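Local coordinates for nucleoside-diphosphate-sugar epimerase (Pseudomonas aeruginosa, PDB 2X4G), which probably binds a dinucleotide such as NAD in a Rossmann fold and acts on nucleotide sugars, as in other epimerase/dehydratase family members, at residues L24-I33 with A219-L227. Sequence-based numbering, arbitrary orientation.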
ATOM      1  N   LEU A  24      19.596  14.140   7.712  1.00 37.05           N
ATOM      2  CA  LEU A  24      20.873  13.462   7.921  1.00 36.03           C
ATOM      3  C   LEU A  24      21.950  14.032   7.030  1.00 35.89           C
ATOM      4  O   LEU A  24      23.027  14.386   7.491  1.00 35.77           O
ATOM      5  CB  LEU A  24      20.745  11.955   7.650  1.00 35.87           C
ATOM      6  CG  LEU A  24      22.028  11.103   7.739  1.00 34.71           C
ATOM      7  CD1 LEU A  24      22.768  11.332   9.056  1.00 32.50           C
ATOM      8  CD2 LEU A  24      21.700   9.628   7.524  1.00 33.31           C
ATOM      9  N   LEU A  25      21.671  14.109   5.742  1.00 35.68           N
ATOM     10  CA  LEU A  25      22.705  14.503   4.813  1.00 35.69           C
ATOM     11  C   LEU A  25      22.981  16.026   4.898  1.00 36.16           C
ATOM     12  O   LEU A  25      24.115  16.455   4.832  1.00 36.73           O
ATOM     13  CB  LEU A  25      22.347  14.044   3.401  1.00 35.53           C
ATOM     14  CG  LEU A  25      23.403  14.373   2.346  1.00 36.26           C
ATOM     15  CD1 LEU A  25      24.762  13.716   2.686  1.00 34.25           C
ATOM     16  CD2 LEU A  25      22.902  14.032   0.914  1.00 35.33           C
ATOM     17  N   GLY A  26      21.958  16.844   5.079  1.00 36.75           N
ATOM     18  CA  GLY A  26      22.172  18.285   5.273  1.00 36.68           C
ATOM     19  C   GLY A  26      22.978  18.641   6.524  1.00 36.45           C
ATOM     20  O   GLY A  26      23.768  19.578   6.512  1.00 36.96           O
ATOM     21  N   HIS A  27      22.776  17.903   7.615  1.00 35.48           N
ATOM     22  CA  HIS A  27      23.408  18.226   8.882  1.00 34.33           C
ATOM     23  C   HIS A  27      24.893  18.052   8.690  1.00 33.90           C
ATOM     24  O   HIS A  27      25.698  18.853   9.165  1.00 33.73           O
ATOM     25  CB  HIS A  27      22.863  17.300   9.955  1.00 33.95           C
ATOM     26  CG  HIS A  27      23.279  17.643  11.350  1.00 33.44           C
ATOM     27  ND1 HIS A  27      22.656  17.099  12.452  1.00 32.95           N
ATOM     28  CD2 HIS A  27      24.255  18.445  11.831  1.00 34.65           C
ATOM     29  CE1 HIS A  27      23.226  17.556  13.550  1.00 32.99           C
ATOM     30  NE2 HIS A  27      24.205  18.368  13.203  1.00 34.81           N
ATOM     31  N   HIS A  28      25.248  16.999   7.963  1.00 33.79           N
ATOM     32  CA  HIS A  28      26.658  16.675   7.677  1.00 33.37           C
ATOM     33  C   HIS A  28      27.241  17.616   6.597  1.00 33.84           C
ATOM     34  O   HIS A  28      28.429  17.910   6.619  1.00 35.55           O
ATOM     35  CB  HIS A  28      26.812  15.201   7.270  1.00 32.59           C
ATOM     36  CG  HIS A  28      26.685  14.227   8.410  1.00 31.01           C
ATOM     37  ND1 HIS A  28      27.724  13.940   9.273  1.00 30.09           N
ATOM     38  CD2 HIS A  28      25.653  13.436   8.797  1.00 30.03           C
ATOM     39  CE1 HIS A  28      27.327  13.040  10.155  1.00 29.98           C
ATOM     40  NE2 HIS A  28      26.073  12.714   9.887  1.00 29.67           N
ATOM     41  N   ALA A  29      26.441  18.129   5.670  1.00 33.54           N
ATOM     42  CA  ALA A  29      26.958  19.193   4.794  1.00 33.74           C
ATOM     43  C   ALA A  29      27.300  20.398   5.667  1.00 34.38           C
ATOM     44  O   ALA A  29      28.388  20.944   5.570  1.00 34.83           O
ATOM     45  CB  ALA A  29      25.973  19.572   3.733  1.00 32.87           C
ATOM     46  N   ALA A  30      26.373  20.784   6.542  1.00 34.61           N
ATOM     47  CA  ALA A  30      26.557  21.932   7.414  1.00 35.00           C
ATOM     48  C   ALA A  30      27.872  21.814   8.194  1.00 35.23           C
ATOM     49  O   ALA A  30      28.713  22.722   8.166  1.00 35.92           O
ATOM     50  CB  ALA A  30      25.387  22.070   8.354  1.00 35.05           C
ATOM     51  N   ARG A  31      28.052  20.683   8.856  1.00 34.43           N
ATOM     52  CA  ARG A  31      29.292  20.378   9.556  1.00 34.38           C
ATOM     53  C   ARG A  31      30.560  20.492   8.713  1.00 34.61           C
ATOM     54  O   ARG A  31      31.595  20.919   9.188  1.00 35.11           O
ATOM     55  CB  ARG A  31      29.235  18.949  10.046  1.00 34.13           C
ATOM     56  CG  ARG A  31      28.304  18.709  11.171  1.00 34.63           C
ATOM     57  CD  ARG A  31      28.307  17.230  11.491  1.00 37.81           C
ATOM     58  NE  ARG A  31      28.080  17.102  12.900  1.00 41.33           N
ATOM     59  CZ  ARG A  31      28.960  16.695  13.801  1.00 41.41           C
ATOM     60  NH1 ARG A  31      30.145  16.264  13.462  1.00 39.71           N
ATOM     61  NH2 ARG A  31      28.601  16.691  15.070  1.00 44.84           N
ATOM     62  N   ALA A  32      30.484  20.029   7.478  1.00 34.59           N
ATOM     63  CA  ALA A  32      31.621  20.057   6.585  1.00 34.92           C
ATOM     64  C   ALA A  32      31.993  21.488   6.254  1.00 35.34           C
ATOM     65  O   ALA A  32      33.175  21.800   6.121  1.00 36.52           O
ATOM     66  CB  ALA A  32      31.316  19.263   5.308  1.00 34.81           C
ATOM     67  N   ILE A  33      30.982  22.347   6.119  1.00 35.25           N
ATOM     68  CA  ILE A  33      31.170  23.773   5.866  1.00 35.47           C
ATOM     69  C   ILE A  33      31.807  24.416   7.075  1.00 36.52           C
ATOM     70  O   ILE A  33      32.671  25.243   6.945  1.00 37.44           O
ATOM     71  CB  ILE A  33      29.833  24.480   5.584  1.00 35.28           C
ATOM     72  CG1 ILE A  33      29.212  24.002   4.254  1.00 35.17           C
ATOM     73  CG2 ILE A  33      30.008  25.971   5.532  1.00 34.98           C
ATOM     74  CD1 ILE A  33      27.702  24.318   4.108  1.00 32.61           C
ATOM     75  N   ALA A 219      27.963   9.008   6.370  1.00 33.84           N
ATOM     76  CA  ALA A 219      27.299  10.285   6.373  1.00 33.83           C
ATOM     77  C   ALA A 219      28.308  11.430   6.431  1.00 34.04           C
ATOM     78  O   ALA A 219      28.200  12.395   5.668  1.00 33.81           O
ATOM     79  CB  ALA A 219      26.331  10.375   7.531  1.00 33.08           C
ATOM     80  N   ALA A 220      29.270  11.325   7.344  1.00 34.51           N
ATOM     81  CA  ALA A 220      30.245  12.402   7.547  1.00 35.00           C
ATOM     82  C   ALA A 220      30.940  12.705   6.235  1.00 35.27           C
ATOM     83  O   ALA A 220      31.090  13.857   5.874  1.00 36.24           O
ATOM     84  CB  ALA A 220      31.278  12.042   8.649  1.00 34.79           C
ATOM     85  N   GLU A 221      31.326  11.667   5.509  1.00 35.63           N
ATOM     86  CA  GLU A 221      32.012  11.841   4.238  1.00 36.52           C
ATOM     87  C   GLU A 221      31.094  12.429   3.187  1.00 35.70           C
ATOM     88  O   GLU A 221      31.499  13.361   2.486  1.00 36.59           O
ATOM     89  CB  GLU A 221      32.613  10.524   3.705  1.00 37.04           C
ATOM     90  CG  GLU A 221      33.321   9.717   4.752  1.00 40.72           C
ATOM     91  CD  GLU A 221      34.665   9.190   4.322  1.00 44.64           C
ATOM     92  OE1 GLU A 221      35.637   9.964   4.395  1.00 49.24           O
ATOM     93  OE2 GLU A 221      34.759   7.994   3.973  1.00 47.77           O
ATOM     94  N   ALA A 222      29.882  11.888   3.058  1.00 34.94           N
ATOM     95  CA  ALA A 222      28.956  12.345   2.007  1.00 34.65           C
ATOM     96  C   ALA A 222      28.764  13.864   2.104  1.00 34.43           C
ATOM     97  O   ALA A 222      28.738  14.558   1.104  1.00 33.80           O
ATOM     98  CB  ALA A 222      27.636  11.604   2.078  1.00 33.92           C
ATOM     99  N   GLY A 223      28.689  14.374   3.324  1.00 34.70           N
ATOM    100  CA  GLY A 223      28.687  15.819   3.564  1.00 35.31           C
ATOM    101  C   GLY A 223      29.905  16.554   3.026  1.00 35.90           C
ATOM    102  O   GLY A 223      29.788  17.653   2.506  1.00 36.04           O
ATOM    103  N   ARG A 224      31.078  15.961   3.163  1.00 36.51           N
ATOM    104  CA  ARG A 224      32.274  16.578   2.644  1.00 37.92           C
ATOM    105  C   ARG A 224      32.280  16.517   1.117  1.00 38.16           C
ATOM    106  O   ARG A 224      32.667  17.478   0.442  1.00 39.09           O
ATOM    107  CB  ARG A 224      33.507  15.923   3.256  1.00 38.74           C
ATOM    108  CG  ARG A 224      33.588  16.182   4.789  1.00 41.37           C
ATOM    109  CD  ARG A 224      34.936  15.862   5.417  1.00 42.12           C
ATOM    110  NE  ARG A 224      35.034  14.433   5.665  1.00 44.67           N
ATOM    111  CZ  ARG A 224      34.786  13.830   6.831  1.00 48.42           C
ATOM    112  NH1 ARG A 224      34.420  14.513   7.923  1.00 47.68           N
ATOM    113  NH2 ARG A 224      34.911  12.508   6.904  1.00 50.34           N
ATOM    114  N   GLY A 225      31.811  15.401   0.575  1.00 37.49           N
ATOM    115  CA  GLY A 225      31.648  15.271  -0.854  1.00 37.40           C
ATOM    116  C   GLY A 225      30.718  16.310  -1.431  1.00 37.11           C
ATOM    117  O   GLY A 225      30.957  16.819  -2.510  1.00 38.39           O
ATOM    118  N   LEU A 226      29.647  16.627  -0.723  1.00 36.42           N
ATOM    119  CA  LEU A 226      28.731  17.660  -1.184  1.00 36.13           C
ATOM    120  C   LEU A 226      29.445  19.006  -1.248  1.00 36.35           C
ATOM    121  O   LEU A 226      29.405  19.676  -2.286  1.00 36.03           O
ATOM    122  CB  LEU A 226      27.481  17.752  -0.291  1.00 35.78           C
ATOM    123  CG  LEU A 226      26.523  16.563  -0.277  1.00 34.28           C
ATOM    124  CD1 LEU A 226      25.367  16.854   0.645  1.00 34.97           C
ATOM    125  CD2 LEU A 226      26.027  16.284  -1.649  1.00 33.81           C
ATOM    126  N   LEU A 227      30.103  19.391  -0.153  1.00 36.58           N
ATOM    127  CA  LEU A 227      30.868  20.646  -0.138  1.00 37.38           C
ATOM    128  C   LEU A 227      31.840  20.672  -1.317  1.00 38.64           C
ATOM    129  O   LEU A 227      32.003  21.706  -1.976  1.00 39.94           O
ATOM    130  CB  LEU A 227      31.642  20.816   1.174  1.00 37.19           C
ATOM    131  CG  LEU A 227      32.592  22.029   1.292  1.00 36.93           C
ATOM    132  CD1 LEU A 227      31.793  23.288   1.241  1.00 35.36           C
ATOM    133  CD2 LEU A 227      33.411  21.982   2.579  1.00 34.62           C
TER
HETATM  134  O   HOH W   1      30.561  16.334   7.316  1.00 26.90           O
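Ala29 and Gly223, their CA atoms 4.0 Å apart, mark the place where segment 24-33 of helix 24-35 lies across segment 219-227 of helix 219-232. The axes of these short segments come within 7.4 Å, and their N-to-C directions differ by 64°. Small residues, Ala29, Ala32 and Gly223, line the crossing. Gly223 sets its CA against His28 O and Ala29 N, with no side chain between the two backbones, and the methyl of Ala32 rests 3.6 Å from Gly223 O. On the N-terminal side of the crossing, the His28 imidazole lies over the first turn of helix 219-232. The Ala219 methyl makes a CH-pi contact with one ring face, CB standing 3.6 Å from the centroid and 26° off the normal, and the backbone N of Ala220 lies over the same face. With CG anti to the carbonyl carbon (chi1 -74°), the ring is carried onto this turn, and a hydrogen bond from NE2 to Glu187 O holds it there; Leu24 CD1 meets its edge. Leu25 and Leu226 reach tip to tip, CG to CD1 3.6 Å, while Leu25 CD1 also packs on the Ala222 methyl. Beyond Ala32, Leu227 crosses Ile33 obliquely, and its CD2 lies against Ala32 O. A water donates to both His28 O, 2.7 Å away, and Ala220 O. Helix 24-35 follows strand 15-19, on which Ile33 packs, and helix 219-232 follows strand 213-218, so the contact links the beginning of the Rossmann-type fold, which in this family typically binds NAD(P), with a much later element. Van der Waals packing of apolar side chains and close backbone holds the segments without a direct salt bridge or hydrogen bond, the water bridging two carbonyls that could not bond to each other.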